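Local atomic coordinates of protein Bug27 (Bordetella pertussis, PDB entry 2QPQ), a protein that probably binds a small solute in the periplasm as a Venus-flytrap receptor of the Bug family, related to receptors of tripartite tricarboxylate transporters. Residues 6-11 with 64-69; 47-52 with 80-85; 69-74 with 231-236; 93-98 with 241-246; 99-104 with 271-276. All coordinates share one frame; numbering follows the deposited sequence.

Contacts 1, 3 and 5 are strand pairs of one sheet, 10-14 with 67-72, 67-72 with 227-235, and 93-109 with 269-273; contact 4 packs helix 240-254 on the start of strand 93-109. Contacts 1 and 3 share L69, their centres about 14 Å apart; the centres of contacts 3 and 4 are about 10 Å apart and those of contacts 4 and 5 about 13 Å. Contact 2, a surface loop contact, has its centre about 24 Å from that of contact 1, and its segments alternate with those of contacts 1 and 3. Contact 1 closes before contacts 3, 4 and 5 open; these three alternate, so later residues return to complete the lobe begun at the start of the chain.

Contact 1. Residues 6-11 with 64-69; sequences PNKPLD and DGYSLL
D11 and S67 form the parallel bridge at which strands 10-14 and 67-72 start side by side in an α/β sheet. The backbone of D11 is held at both ends: its N donates to Y66 O at 2.8 Å, and its O accepts from L68 N at 2.9 Å, the second bond being the straighter. Ahead of the bridge, Y66 closes the loop. Its hydroxyl reaches the incoming chain, where N7 N donates to Y66 OH at 2.7 Å from the ring edge, close to the ring plane. K8 covers one face of the ring. Its CG lies 4.1 Å from the ring centroid in a CH-pi contact, and the extended chain beyond it brings CE to 3.7 Å from Y66 CG. A lysine suits this place because its methylenes can lie on the aromatic ring while its ammonium group stays in water; one water joins K8 NZ to D64 OD2. D64 also shapes the turn, since its OD1 accepts from Y66 N at 3.1 Å, an Asx turn. G65 follows with a positive phi (90°) that suits glycine. L10 brings its CD1 to 3.8 Å from Y66 CD1, and with L68 it continues into the buried layer under L246 of helix 240-254. The D11 carboxylate, turned away from its own N by a chi1 of -177°, forms a salt bridge with R61, which also bonds S67 OG. Strand 10-14 lies between 41-45 and 67-72, both parallel to it, with helices 21-35 and 52-59 in the connections, as in the α/β lobes of periplasmic binding proteins.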
# COMPACT_ATOMS: atom_id res chain seq x y z
N PRO A 6 18.68 -21.68 5.34
CA PRO A 6 17.64 -22.12 4.38
C PRO A 6 17.87 -23.52 3.71
O PRO A 6 18.72 -23.64 2.84
CB PRO A 6 17.60 -20.98 3.34
CG PRO A 6 18.54 -19.88 3.86
CD PRO A 6 19.44 -20.50 4.89
N ASN A 7 17.11 -24.56 4.09
CA ASN A 7 17.35 -25.97 3.65
C ASN A 7 16.18 -26.71 2.93
O ASN A 7 16.28 -27.91 2.58
CB ASN A 7 17.87 -26.83 4.82
CG ASN A 7 16.85 -26.99 5.96
OD1 ASN A 7 15.63 -26.92 5.76
ND2 ASN A 7 17.36 -27.25 7.16
N LYS A 8 15.07 -26.00 2.78
CA LYS A 8 13.96 -26.40 1.95
C LYS A 8 13.47 -25.07 1.34
O LYS A 8 14.00 -24.00 1.70
CB LYS A 8 12.86 -27.10 2.78
CG LYS A 8 12.21 -26.21 3.83
CD LYS A 8 11.30 -26.97 4.77
CE LYS A 8 10.49 -26.00 5.60
NZ LYS A 8 9.84 -26.68 6.77
N PRO A 9 12.50 -25.14 0.40
CA PRO A 9 11.97 -23.91 -0.18
C PRO A 9 11.44 -22.97 0.92
O PRO A 9 11.01 -23.44 1.96
CB PRO A 9 10.80 -24.39 -1.03
CG PRO A 9 11.16 -25.81 -1.41
CD PRO A 9 11.90 -26.35 -0.20
N LEU A 10 11.52 -21.67 0.67
CA LEU A 10 10.72 -20.70 1.41
C LEU A 10 9.32 -20.68 0.80
O LEU A 10 9.11 -21.05 -0.36
CB LEU A 10 11.35 -19.30 1.38
CG LEU A 10 12.53 -18.87 2.25
CD1 LEU A 10 13.55 -19.93 2.58
CD2 LEU A 10 13.18 -17.64 1.60
N ASP A 11 8.35 -20.28 1.60
CA ASP A 11 6.97 -20.19 1.15
C ASP A 11 6.57 -18.75 1.46
O ASP A 11 6.50 -18.36 2.60
CB ASP A 11 6.13 -21.16 1.96
CG ASP A 11 4.67 -21.20 1.52
OD1 ASP A 11 4.36 -20.74 0.38
OD2 ASP A 11 3.84 -21.72 2.30
N ASP A 64 10.42 -20.31 11.92
CA ASP A 64 11.74 -20.85 11.52
C ASP A 64 12.31 -20.13 10.30
O ASP A 64 13.44 -20.40 9.84
CB ASP A 64 11.67 -22.35 11.28
CG ASP A 64 10.58 -22.75 10.30
OD1 ASP A 64 9.94 -21.89 9.64
OD2 ASP A 64 10.36 -23.96 10.18
N GLY A 65 11.54 -19.15 9.81
CA GLY A 65 11.99 -18.43 8.64
C GLY A 65 11.57 -18.97 7.28
O GLY A 65 11.87 -18.34 6.26
N TYR A 66 10.87 -20.09 7.25
CA TYR A 66 10.52 -20.72 5.97
C TYR A 66 9.14 -20.28 5.47
O TYR A 66 8.74 -20.64 4.37
CB TYR A 66 10.59 -22.25 6.09
CG TYR A 66 12.02 -22.70 6.18
CD1 TYR A 66 12.81 -22.76 5.04
CD2 TYR A 66 12.58 -23.04 7.41
CE1 TYR A 66 14.15 -23.15 5.13
CE2 TYR A 66 13.88 -23.45 7.51
CZ TYR A 66 14.67 -23.49 6.36
OH TYR A 66 15.98 -23.91 6.48
N SER A 67 8.42 -19.54 6.30
CA SER A 67 7.08 -19.07 5.97
C SER A 67 7.08 -17.57 6.18
O SER A 67 7.32 -17.07 7.29
CB SER A 67 6.00 -19.70 6.86
OG SER A 67 6.03 -21.13 6.74
N LEU A 68 6.78 -16.84 5.11
CA LEU A 68 6.80 -15.39 5.16
C LEU A 68 5.49 -14.85 4.60
O LEU A 68 4.81 -15.54 3.83
CB LEU A 68 7.97 -14.82 4.34
CG LEU A 68 9.40 -15.14 4.79
CD1 LEU A 68 9.82 -16.41 4.08
CD2 LEU A 68 10.32 -13.98 4.34
N LEU A 69 5.13 -13.65 5.00
CA LEU A 69 3.91 -13.00 4.56
C LEU A 69 4.30 -11.73 3.84
O LEU A 69 4.97 -10.88 4.42
CB LEU A 69 3.02 -12.66 5.77
CG LEU A 69 1.64 -12.16 5.34
CD1 LEU A 69 0.77 -13.30 4.74
CD2 LEU A 69 0.96 -11.50 6.57
O HOH W 1 8.60 -25.09 8.54

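Contact 2. Residues 47-52 with 80-85; sequences PGASGN and GVFRNL
F82 lies against the loop of A49, S50 and N52, with the side-chain amide of N52 set over one face of its ring. The outer end of the N52 amide stands 3.2 Å above the plane of the F82 ring, over its centre, and the amide and ring planes are 72° apart, so the amide points into the face rather than stacking flat. At the ring edge, near its plane, S50 OG comes within 3.8 Å of F82 CZ. A49 adds its CB, 4.4 Å from F82 CE2. L85 closes on N52 from another direction, its CD1 3.8 Å from N52 CG, so an aromatic and an aliphatic side chain share one polar neighbour. The next shell fixes the loop. N52 N donates to A49 O at 2.9 Å, and G51 N donates to G48 O at 3.2 Å. G51, with a positive phi of 103° that suits glycine, holds the N-cap position, and N52 opens helix 52-59. The turn thus links strand 41-45 to helix 52-59. Helix 74-81 lies beside it, its N78 touching both S50 and N52 and its P79 touching L85, while F82 meets D301 at the end of the chain.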
# COMPACT_ATOMS: atom_id res chain seq x y z
N PRO A 47 -5.18 -14.16 -1.03
CA PRO A 47 -5.68 -12.81 -0.81
C PRO A 47 -7.03 -12.64 -0.10
O PRO A 47 -7.46 -11.53 0.11
CB PRO A 47 -5.76 -12.28 -2.23
CG PRO A 47 -6.10 -13.47 -3.05
CD PRO A 47 -5.58 -14.67 -2.36
N GLY A 48 -7.66 -13.73 0.30
CA GLY A 48 -8.99 -13.64 0.93
C GLY A 48 -9.04 -12.69 2.10
O GLY A 48 -8.09 -12.62 2.90
N ALA A 49 -10.16 -11.95 2.17
CA ALA A 49 -10.52 -11.04 3.27
C ALA A 49 -9.41 -10.01 3.47
O ALA A 49 -8.87 -9.87 4.58
CB ALA A 49 -10.75 -11.82 4.57
N SER A 50 -9.07 -9.32 2.39
CA SER A 50 -8.05 -8.24 2.40
C SER A 50 -6.69 -8.69 2.95
O SER A 50 -5.95 -7.89 3.49
CB SER A 50 -8.58 -7.03 3.18
OG SER A 50 -9.83 -6.63 2.63
N GLY A 51 -6.37 -9.97 2.79
CA GLY A 51 -5.09 -10.48 3.21
C GLY A 51 -5.19 -11.26 4.51
O GLY A 51 -4.21 -11.85 4.96
N ASN A 52 -6.36 -11.27 5.14
CA ASN A 52 -6.48 -11.94 6.46
C ASN A 52 -6.31 -13.44 6.37
O ASN A 52 -5.82 -14.10 7.32
CB ASN A 52 -7.82 -11.58 7.11
CG ASN A 52 -7.88 -10.16 7.57
OD1 ASN A 52 -6.86 -9.51 7.78
ND2 ASN A 52 -9.09 -9.65 7.77
N GLY A 80 -8.33 -2.29 12.44
CA GLY A 80 -9.35 -1.30 12.76
C GLY A 80 -10.68 -1.53 12.04
O GLY A 80 -11.71 -1.07 12.51
N VAL A 81 -10.68 -2.27 10.93
CA VAL A 81 -11.85 -2.39 10.06
C VAL A 81 -12.48 -3.78 10.01
O VAL A 81 -13.55 -3.95 9.39
CB VAL A 81 -11.55 -1.92 8.59
CG1 VAL A 81 -11.13 -0.42 8.57
CG2 VAL A 81 -10.50 -2.82 7.89
N PHE A 82 -11.82 -4.76 10.62
CA PHE A 82 -12.42 -6.06 10.79
C PHE A 82 -12.89 -6.23 12.21
O PHE A 82 -12.15 -5.90 13.13
CB PHE A 82 -11.47 -7.19 10.36
CG PHE A 82 -11.36 -7.30 8.87
CD1 PHE A 82 -10.47 -6.48 8.17
CD2 PHE A 82 -12.15 -8.21 8.18
CE1 PHE A 82 -10.39 -6.56 6.79
CE2 PHE A 82 -12.10 -8.32 6.81
CZ PHE A 82 -11.20 -7.48 6.09
N ARG A 83 -14.12 -6.70 12.37
CA ARG A 83 -14.77 -6.83 13.70
C ARG A 83 -14.06 -7.86 14.57
O ARG A 83 -13.82 -7.61 15.76
CB ARG A 83 -16.27 -7.16 13.55
CG ARG A 83 -17.07 -6.05 12.82
CD ARG A 83 -18.59 -6.37 12.61
NE ARG A 83 -19.23 -5.34 11.77
CZ ARG A 83 -19.66 -4.17 12.22
NH1 ARG A 83 -19.54 -3.87 13.51
NH2 ARG A 83 -20.20 -3.28 11.39
N ASN A 84 -13.66 -8.98 13.97
CA ASN A 84 -13.08 -10.10 14.72
C ASN A 84 -11.87 -10.70 14.01
O ASN A 84 -11.93 -11.81 13.48
CB ASN A 84 -14.10 -11.21 14.95
CG ASN A 84 -15.36 -10.74 15.67
OD1 ASN A 84 -16.43 -10.60 15.05
ND2 ASN A 84 -15.25 -10.52 16.98
N LEU A 85 -10.76 -9.96 13.99
CA LEU A 85 -9.53 -10.46 13.37
C LEU A 85 -9.08 -11.73 14.06
O LEU A 85 -8.97 -11.75 15.26
CB LEU A 85 -8.44 -9.40 13.51
CG LEU A 85 -7.38 -9.19 12.44
CD1 LEU A 85 -8.03 -8.85 11.16
CD2 LEU A 85 -6.44 -8.10 12.92

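Contact 3. Residues 69-74 with 231-236; sequences LMVNSS and GLLVPG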
# COMPACT_ATOMS: atom_id res chain seq x y z
N LEU A 69 5.13 -13.65 5.00
CA LEU A 69 3.91 -13.00 4.56
C LEU A 69 4.30 -11.73 3.84
O LEU A 69 4.97 -10.88 4.42
CB LEU A 69 3.02 -12.66 5.77
CG LEU A 69 1.64 -12.16 5.34
CD1 LEU A 69 0.77 -13.30 4.74
CD2 LEU A 69 0.96 -11.50 6.57
N MET A 70 3.94 -11.62 2.57
CA MET A 70 4.17 -10.37 1.83
C MET A 70 2.99 -9.44 2.07
O MET A 70 1.87 -9.79 1.74
CB MET A 70 4.34 -10.61 0.32
CG MET A 70 4.70 -9.26 -0.36
SD MET A 70 6.51 -9.01 -0.36
CE MET A 70 6.61 -7.28 -0.76
N VAL A 71 3.26 -8.28 2.65
CA VAL A 71 2.23 -7.32 3.08
C VAL A 71 2.39 -5.96 2.43
O VAL A 71 3.49 -5.55 2.01
CB VAL A 71 2.19 -7.15 4.68
CG1 VAL A 71 1.80 -8.48 5.35
CG2 VAL A 71 3.59 -6.65 5.28
N ASN A 72 1.30 -5.21 2.43
CA ASN A 72 1.40 -3.78 2.28
C ASN A 72 0.66 -3.12 3.45
O ASN A 72 0.18 -3.80 4.35
CB ASN A 72 0.89 -3.33 0.91
CG ASN A 72 -0.56 -3.70 0.67
OD1 ASN A 72 -0.87 -4.51 -0.20
ND2 ASN A 72 -1.45 -3.11 1.42
N SER A 73 0.61 -1.79 3.44
CA SER A 73 -0.08 -1.01 4.49
C SER A 73 -1.48 -1.50 4.87
O SER A 73 -1.87 -1.36 6.03
CB SER A 73 -0.11 0.47 4.09
OG SER A 73 1.19 0.97 4.15
N SER A 74 -2.20 -2.10 3.92
CA SER A 74 -3.48 -2.76 4.20
C SER A 74 -3.42 -3.61 5.45
O SER A 74 -4.36 -3.64 6.24
CB SER A 74 -3.90 -3.65 3.02
OG SER A 74 -4.19 -2.90 1.82
N GLY A 231 6.30 -5.06 2.39
CA GLY A 231 7.38 -5.78 3.00
C GLY A 231 6.98 -7.16 3.37
O GLY A 231 5.90 -7.64 2.97
N LEU A 232 7.89 -7.81 4.12
CA LEU A 232 7.76 -9.18 4.50
C LEU A 232 7.77 -9.28 6.01
O LEU A 232 8.61 -8.62 6.70
CB LEU A 232 8.94 -10.01 3.89
CG LEU A 232 8.76 -10.21 2.35
CD1 LEU A 232 10.06 -10.54 1.63
CD2 LEU A 232 7.73 -11.30 2.04
N LEU A 233 6.83 -10.09 6.51
CA LEU A 233 6.75 -10.47 7.93
C LEU A 233 6.94 -11.97 8.07
O LEU A 233 6.81 -12.71 7.08
CB LEU A 233 5.38 -10.09 8.53
CG LEU A 233 4.75 -8.73 8.19
CD1 LEU A 233 3.36 -8.53 8.84
CD2 LEU A 233 5.71 -7.57 8.63
N VAL A 234 7.19 -12.42 9.32
CA VAL A 234 7.33 -13.85 9.64
C VAL A 234 6.49 -14.07 10.89
O VAL A 234 6.00 -13.10 11.48
CB VAL A 234 8.79 -14.26 9.89
CG1 VAL A 234 9.56 -14.47 8.48
CG2 VAL A 234 9.52 -13.25 10.85
N PRO A 235 6.30 -15.33 11.29
CA PRO A 235 5.59 -15.54 12.54
C PRO A 235 6.30 -14.77 13.69
O PRO A 235 7.54 -14.70 13.74
CB PRO A 235 5.64 -17.05 12.74
CG PRO A 235 5.75 -17.61 11.27
CD PRO A 235 6.69 -16.61 10.65
N GLY A 236 5.48 -14.23 14.60
CA GLY A 236 5.90 -13.43 15.74
C GLY A 236 7.04 -13.97 16.58
O GLY A 236 7.86 -13.18 17.04
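M70 and L232 form the non-hydrogen-bonded pair of two antiparallel strands, and the M70 side chain crosses that of L232 at a slant. Its CB lies 3.9 Å from L232 CD2. CG stands anti to the backbone N and passes 3.9 Å from G231 O. There the chain bends (chi2 88°), bringing SD back to 3.5 Å from L232 CD2, while CE ends 3.8 Å from G231 O. A flexible thioether can follow such a curve; T22, L25 and A26 of helix 21-35 pack on it, and I29 of the same helix reaches L232. Hydrogen-bonded pairs flank this one. L69 and L233 exchange two bonds, L69 N to L233 O at 2.8 Å and L233 N to L69 O at 2.9 Å; V71 N then reaches G231 O at 2.7 Å along an almost straight line (177° at the hydrogen), and G231 N returns a bond to V71 O. Strand 227-235 here is the antiparallel member laid between strands 67-72 and 93-109, the strand order of a type II periplasmic binding protein lobe, although it comes from far later in the chain. The face opposite M70 carries L69, V71 and L233. V71 meets L233 at about a right angle, its CG2 3.8 Å from L233 CG, the branched valine presenting both methyls to the leucine. V71 CG2 also lies close to G231 O. F93 of the next strand packs against both L69 and L233, while W229 touches V71.

Contact 4. Residues 93-98 with 241-246; sequences FAAVIN and AVRQKL
R243 and A95 supply the hydrogen bonds of this contact. The guanidinium grips one backbone oxygen side-on: NE and NH2 of R243 each lie 2.8 Å from A95 O, which sits close to the guanidinium plane, and the NH2 bond uses a lone pair in the carbonyl plane. Arginine suits the place because it carries two N-H groups on one edge; a bend at chi3 (65°) turns that edge toward the strand. Further along the strand, N98 pairs with D273 of strand 269-273, but by A95 helix 275-296 has taken over, and R243 satisfies the buried carbonyl. In packing, the methyl of A94 lies over a face of the guanidinium, its CB 3.6 Å from R243 NE, a small residue allowing the flat group to come near. V96 turns CG1 to the helix backbone, 3.6 Å from R243 O, and the same methyl rests 3.7 Å from L246 CB. Both R243 and L246 also touch V234 of the adjacent strand 227-235. The two axes approach to 7.7 Å and run 18° from parallel. V96 and I97 both face L232, a classic beta bulge, so the arrangement is a bulged strand with a helix lying along it, as in an α/β domain.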
# COMPACT_ATOMS: atom_id res chain seq x y z
N PHE A 93 3.09 -11.64 14.47
CA PHE A 93 3.95 -11.36 13.34
C PHE A 93 5.15 -10.54 13.79
O PHE A 93 5.03 -9.73 14.72
CB PHE A 93 3.18 -10.59 12.25
CG PHE A 93 1.94 -11.31 11.78
CD1 PHE A 93 2.00 -12.27 10.77
CD2 PHE A 93 0.71 -11.05 12.37
CE1 PHE A 93 0.84 -12.97 10.37
CE2 PHE A 93 -0.44 -11.74 11.96
CZ PHE A 93 -0.35 -12.68 10.97
N ALA A 94 6.27 -10.74 13.09
CA ALA A 94 7.50 -9.99 13.32
C ALA A 94 8.01 -9.55 11.96
O ALA A 94 8.04 -10.32 10.98
CB ALA A 94 8.54 -10.88 14.00
N ALA A 95 8.42 -8.31 11.90
CA ALA A 95 8.84 -7.71 10.63
C ALA A 95 10.23 -8.14 10.22
O ALA A 95 11.10 -8.35 11.07
CB ALA A 95 8.80 -6.18 10.76
N VAL A 96 10.43 -8.28 8.92
CA VAL A 96 11.75 -8.61 8.37
C VAL A 96 12.32 -7.44 7.59
O VAL A 96 13.43 -6.94 7.90
CB VAL A 96 11.67 -9.83 7.43
CG1 VAL A 96 13.04 -10.09 6.77
CG2 VAL A 96 11.21 -11.06 8.28
N ILE A 97 11.56 -6.97 6.62
CA ILE A 97 12.06 -5.90 5.76
C ILE A 97 10.94 -5.18 5.06
O ILE A 97 10.00 -5.82 4.61
CB ILE A 97 13.11 -6.43 4.69
CG1 ILE A 97 13.71 -5.29 3.86
CG2 ILE A 97 12.48 -7.53 3.76
CD1 ILE A 97 14.96 -5.76 3.00
N ASN A 98 11.04 -3.85 5.01
CA ASN A 98 10.23 -3.04 4.10
C ASN A 98 11.05 -2.69 2.89
O ASN A 98 12.10 -2.04 3.03
CB ASN A 98 9.79 -1.76 4.80
CG ASN A 98 9.06 -0.82 3.88
OD1 ASN A 98 8.26 -1.27 3.05
ND2 ASN A 98 9.33 0.49 4.01
N ALA A 241 17.80 -13.57 14.92
CA ALA A 241 18.89 -14.06 14.01
C ALA A 241 18.33 -14.54 12.67
O ALA A 241 18.96 -14.37 11.59
CB ALA A 241 19.72 -15.16 14.65
N VAL A 242 17.18 -15.20 12.73
CA VAL A 242 16.48 -15.64 11.52
C VAL A 242 15.95 -14.44 10.71
O VAL A 242 16.13 -14.34 9.50
CB VAL A 242 15.33 -16.64 11.88
CG1 VAL A 242 14.54 -17.04 10.63
CG2 VAL A 242 15.89 -17.91 12.62
N ARG A 243 15.29 -13.50 11.39
CA ARG A 243 14.81 -12.26 10.73
C ARG A 243 15.96 -11.51 10.03
O ARG A 243 15.80 -10.98 8.92
CB ARG A 243 14.14 -11.37 11.78
CG ARG A 243 12.82 -11.99 12.31
CD ARG A 243 12.33 -11.28 13.53
NE ARG A 243 11.95 -9.89 13.25
CZ ARG A 243 11.69 -8.98 14.18
NH1 ARG A 243 11.80 -9.27 15.49
NH2 ARG A 243 11.35 -7.77 13.81
N GLN A 244 17.12 -11.48 10.68
CA GLN A 244 18.31 -10.80 10.13
C GLN A 244 18.90 -11.54 8.95
O GLN A 244 19.30 -10.94 7.95
CB GLN A 244 19.36 -10.55 11.23
CG GLN A 244 18.92 -9.37 12.05
CD GLN A 244 19.75 -9.12 13.29
OE1 GLN A 244 20.57 -9.95 13.71
NE2 GLN A 244 19.52 -7.97 13.89
N LYS A 245 18.88 -12.86 9.02
CA LYS A 245 19.32 -13.69 7.89
C LYS A 245 18.45 -13.48 6.64
O LYS A 245 18.96 -13.29 5.52
CB LYS A 245 19.37 -15.17 8.30
CG LYS A 245 20.62 -15.41 9.14
CD LYS A 245 20.78 -16.84 9.69
CE LYS A 245 19.78 -17.17 10.81
NZ LYS A 245 19.33 -18.58 10.67
N LEU A 246 17.13 -13.48 6.85
CA LEU A 246 16.20 -13.13 5.80
C LEU A 246 16.36 -11.70 5.29
O LEU A 246 16.44 -11.50 4.07
CB LEU A 246 14.77 -13.37 6.28
CG LEU A 246 14.35 -14.86 6.35
CD1 LEU A 246 13.05 -14.90 7.12
CD2 LEU A 246 14.15 -15.47 4.96

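Contact 5. Residues 99-104 with 271-276; sequences VAYVPS and ASDGPE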
# COMPACT_ATOMS: atom_id res chain seq x y z
N VAL A 99 10.57 -3.10 1.71
CA VAL A 99 11.33 -3.00 0.45
C VAL A 99 10.96 -1.82 -0.50
O VAL A 99 11.72 -1.45 -1.40
CB VAL A 99 11.32 -4.33 -0.33
CG1 VAL A 99 11.84 -5.49 0.53
CG2 VAL A 99 9.90 -4.68 -0.83
N ALA A 100 9.79 -1.22 -0.30
CA ALA A 100 9.31 -0.17 -1.20
C ALA A 100 8.14 0.59 -0.64
O ALA A 100 7.23 0.00 0.00
CB ALA A 100 8.88 -0.76 -2.54
N TYR A 101 8.12 1.87 -0.95
CA TYR A 101 6.93 2.69 -0.72
C TYR A 101 6.32 3.00 -2.06
O TYR A 101 7.01 3.00 -3.09
CB TYR A 101 7.32 3.99 -0.06
CG TYR A 101 7.75 3.88 1.39
CD1 TYR A 101 6.81 3.90 2.42
CD2 TYR A 101 9.11 3.82 1.72
CE1 TYR A 101 7.22 3.83 3.76
CE2 TYR A 101 9.54 3.75 3.04
CZ TYR A 101 8.58 3.75 4.06
OH TYR A 101 9.00 3.67 5.37
N VAL A 102 5.01 3.25 -2.07
CA VAL A 102 4.41 3.93 -3.21
C VAL A 102 3.38 4.92 -2.70
O VAL A 102 2.45 4.55 -1.95
CB VAL A 102 3.84 2.98 -4.32
CG1 VAL A 102 2.48 2.37 -3.92
CG2 VAL A 102 3.65 3.75 -5.65
N PRO A 103 3.51 6.19 -3.12
CA PRO A 103 2.43 7.08 -2.73
C PRO A 103 1.12 6.77 -3.48
O PRO A 103 1.13 6.13 -4.55
CB PRO A 103 2.98 8.46 -3.10
CG PRO A 103 3.90 8.20 -4.26
CD PRO A 103 4.53 6.87 -3.97
N SER A 104 -0.00 7.18 -2.90
CA SER A 104 -1.24 7.32 -3.69
C SER A 104 -1.30 8.66 -4.41
O SER A 104 -0.60 9.61 -4.08
CB SER A 104 -2.49 7.09 -2.84
OG SER A 104 -2.44 5.78 -2.26
N ALA A 271 13.13 0.96 -0.50
CA ALA A 271 13.33 1.10 0.94
C ALA A 271 14.08 -0.15 1.39
O ALA A 271 14.21 -1.09 0.62
CB ALA A 271 11.99 1.21 1.66
N SER A 272 14.61 -0.14 2.61
CA SER A 272 15.26 -1.34 3.15
C SER A 272 15.23 -1.24 4.64
O SER A 272 16.22 -1.53 5.32
CB SER A 272 16.74 -1.46 2.68
OG SER A 272 17.39 -0.25 3.08
N ASP A 273 14.08 -0.82 5.17
CA ASP A 273 13.95 -0.71 6.61
C ASP A 273 14.00 -2.12 7.17
O ASP A 273 13.34 -3.03 6.64
CB ASP A 273 12.64 -0.02 6.98
CG ASP A 273 12.45 1.27 6.23
OD1 ASP A 273 13.33 2.14 6.33
OD2 ASP A 273 11.48 1.39 5.47
N GLY A 274 14.77 -2.28 8.23
CA GLY A 274 15.02 -3.62 8.80
C GLY A 274 14.01 -4.07 9.83
O GLY A 274 12.99 -3.39 10.06
N PRO A 275 14.28 -5.23 10.47
CA PRO A 275 13.35 -5.85 11.41
C PRO A 275 12.77 -4.88 12.45
O PRO A 275 11.54 -4.71 12.55
CB PRO A 275 14.19 -6.97 12.03
CG PRO A 275 15.07 -7.40 10.85
CD PRO A 275 15.47 -6.09 10.25
N GLU A 276 13.65 -4.18 13.16
CA GLU A 276 13.22 -3.25 14.20
C GLU A 276 12.44 -2.05 13.68
O GLU A 276 11.34 -1.73 14.20
CB GLU A 276 14.43 -2.80 15.04
CG GLU A 276 14.08 -1.84 16.17
CD GLU A 276 15.18 -1.69 17.21
OE1 GLU A 276 16.33 -2.17 16.98
OE2 GLU A 276 14.87 -1.08 18.28
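V99 and A271 join strand 93-109 to strand 269-273 at the far side of the sheet from strand 41-45. A271 N donates to V99 O at 2.9 Å, but the donor sits well above the carbonyl plane, 69° out of it, so the bond misses the lone-pair directions. At V99 a helix-like psi of -17° interrupts the regular strand geometry, and the return interaction is a CA-H...O contact, with V99 CA 3.5 Å from A271 O. The methyl of A271 lies against this place, its CB 3.8 Å from A100 N and likewise 3.8 Å from Y101 CE2; alanine is small enough to sit between backbone and ring. Strand 93-109 is long and continues to strands 180-183 and 196-201, so it probably passes from one lobe of the Venus flytrap into the other. The Y101 side chain crosses that of D273 at about a right angle, with ring and carboxylate planes 67° apart and the hydroxyl OH 3.4 Å from D273 OD2. That oxygen has its firm partner in N98, whose ND2 donates to it. Just beyond D273, G274 takes the N-cap position of helix 275-296, and P275, as the helix's first residue, packs on R243.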